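Local coordinates for uncharacterized protein MG027 (Mycoplasma genitalium, PDB 1Q8C) that is of unknown function but adopts an all-helical fold resembling NusB proteins, which hints at a role in RNA binding or transcription that remains unproven, at residues L53-W56 / Q57-I60. Residues are numbered along the deposited sequence; the frame is centred on the assembly and turned at random.
Sequences LNEW and QKLI. With NA (sodium ion), chain K.
The carbonyl O of Trp-56 is approached by two backbone amides of the next helical turn, both weakly: Leu-59 N lies 3.4 Å from Trp-56 O and Ile-60 N 3.5 Å from it, while His-116 of helix 100-116 adds a side-chain hydrogen bond to the same oxygen. Leu-59 N makes its shorter bond to Glu-55 O, so its hydrogen is shared between two carbonyls. How a helix begins is well illustrated two residues before Trp-56, at Asn-54. This residue is the N-cap, and its OD1 accepts from Gln-57 N at 3.1 Å, a nearly straight bond (N-H...O 163°) with the donor tilted 25° out of the amide plane. With chi1 at 69°, CG sits between the backbone N and the carbonyl carbon, which turns OD1 back toward the amide of Gln-57. The main-chain O of Asn-54 then receives Lys-58 N in its carbonyl plane, starting the regular i to i+4 pattern.

Two side-chain pairs accompany the turn, Trp-56 with Ile-60 and Glu-55 with Lys-58. The Trp-56 indole, its CG anti to the backbone N, lies against the end of Ile-60: the CD1 methyl stands 3.8 Å from the centroid of the six-membered ring, a CH-pi contact over one face. Arg-14 makes a cation-pi contact with the indole, and His-116 stacks on it. Elsewhere, the extended Lys-58 chain runs back past the Asn-54 carbonyl, its CD 3.7 Å from Glu-55 OE2; the salt bridge between Lys-58 NZ and Glu-55 OE1 is long, at 4.0 Å. Lys-58 O also binds a sodium ion, 2.8 Å away, which holds a water as well. The bond from Gln-57 N to Asn-54 OD1 is the Asn N-cap that opens helix 55-81 of this NusB-like helical fold.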
loop_
_atom_site.group_PDB
_atom_site.type_symbol
_atom_site.label_atom_id
_atom_site.label_comp_id
_atom_site.label_asym_id
_atom_site.label_seq_id
_atom_site.Cartn_x
_atom_site.Cartn_y
_atom_site.Cartn_z
ATOM N N LEU A 53 -1.261 -14.276 10.152
ATOM C CA LEU A 53 -0.262 -13.406 9.546
ATOM C C LEU A 53 1.041 -14.128 9.373
ATOM O O LEU A 53 1.550 -14.669 10.340
ATOM C CB LEU A 53 -0.009 -12.175 10.426
ATOM C CG LEU A 53 -0.684 -10.825 10.188
ATOM C CD1 LEU A 53 -1.800 -10.783 9.158
ATOM C CD2 LEU A 53 -1.165 -10.267 11.493
ATOM N N ASN A 54 1.616 -14.087 8.170
ATOM C CA ASN A 54 2.844 -14.826 7.890
ATOM C C ASN A 54 4.032 -13.899 7.673
ATOM O O ASN A 54 3.887 -12.661 7.702
ATOM C CB ASN A 54 2.659 -15.824 6.711
ATOM C CG ASN A 54 2.464 -15.145 5.355
ATOM O OD1 ASN A 54 2.491 -13.922 5.238
ATOM N ND2 ASN A 54 2.265 -15.959 4.317
ATOM N N GLU A 55 5.210 -14.484 7.495
ATOM C CA GLU A 55 6.423 -13.694 7.314
ATOM C C GLU A 55 6.370 -12.855 6.019
ATOM O O GLU A 55 6.897 -11.762 5.997
ATOM C CB GLU A 55 7.668 -14.584 7.383
ATOM C CG GLU A 55 7.959 -15.182 8.784
ATOM C CD GLU A 55 8.195 -14.123 9.861
ATOM O OE1 GLU A 55 8.056 -14.442 11.061
ATOM O OE2 GLU A 55 8.515 -12.958 9.514
ATOM N N TRP A 56 5.704 -13.335 4.973
ATOM C CA TRP A 56 5.579 -12.566 3.727
ATOM C C TRP A 56 4.933 -11.177 4.005
ATOM O O TRP A 56 5.436 -10.158 3.584
ATOM C CB TRP A 56 4.780 -13.367 2.676
ATOM C CG TRP A 56 4.752 -12.745 1.303
ATOM C CD1 TRP A 56 5.736 -12.799 0.362
ATOM C CD2 TRP A 56 3.690 -11.954 0.721
ATOM N NE1 TRP A 56 5.358 -12.097 -0.758
ATOM C CE2 TRP A 56 4.112 -11.569 -0.567
ATOM C CE3 TRP A 56 2.426 -11.530 1.162
ATOM C CZ2 TRP A 56 3.327 -10.794 -1.412
ATOM C CZ3 TRP A 56 1.647 -10.756 0.311
ATOM C CH2 TRP A 56 2.101 -10.404 -0.953
ATOM N N GLN A 57 3.835 -11.160 4.748
ATOM C CA GLN A 57 3.106 -9.940 5.106
ATOM C C GLN A 57 3.914 -9.031 6.072
ATOM O O GLN A 57 3.884 -7.811 5.969
ATOM C CB GLN A 57 1.784 -10.323 5.784
ATOM C CG GLN A 57 0.731 -10.926 4.874
ATOM C CD GLN A 57 -0.454 -11.455 5.636
ATOM O OE1 GLN A 57 -1.557 -10.961 5.487
ATOM N NE2 GLN A 57 -0.229 -12.452 6.455
ATOM N N LYS A 58 4.596 -9.658 7.024
ATOM C CA LYS A 58 5.432 -8.973 8.008
ATOM C C LYS A 58 6.607 -8.270 7.352
ATOM O O LYS A 58 7.102 -7.263 7.875
ATOM C CB LYS A 58 5.966 -9.990 9.046
ATOM C CG LYS A 58 4.920 -10.410 10.108
ATOM C CD LYS A 58 5.321 -11.718 10.844
ATOM C CE LYS A 58 4.200 -12.221 11.751
ATOM N NZ LYS A 58 4.580 -13.392 12.636
ATOM N N LEU A 59 7.056 -8.785 6.212
ATOM C CA LEU A 59 8.172 -8.136 5.508
ATOM C C LEU A 59 7.663 -6.879 4.786
ATOM O O LEU A 59 8.386 -5.898 4.692
ATOM C CB LEU A 59 8.844 -9.086 4.521
ATOM C CG LEU A 59 10.352 -9.424 4.465
ATOM C CD1 LEU A 59 10.901 -9.135 3.056
ATOM C CD2 LEU A 59 11.241 -8.790 5.576
ATOM N N ILE A 60 6.427 -6.908 4.296
ATOM C CA ILE A 60 5.802 -5.726 3.673
ATOM C C ILE A 60 5.638 -4.614 4.719
ATOM O O ILE A 60 5.945 -3.457 4.463
ATOM C CB ILE A 60 4.405 -6.088 3.034
ATOM C CG1 ILE A 60 4.598 -7.046 1.861
ATOM C CG2 ILE A 60 3.644 -4.816 2.544
ATOM C CD1 ILE A 60 3.310 -7.682 1.303
HETATM NA NA NA K . 6.845 -6.503 10.515
HETATM O O HOH W 1 5.480 -7.559 12.294
#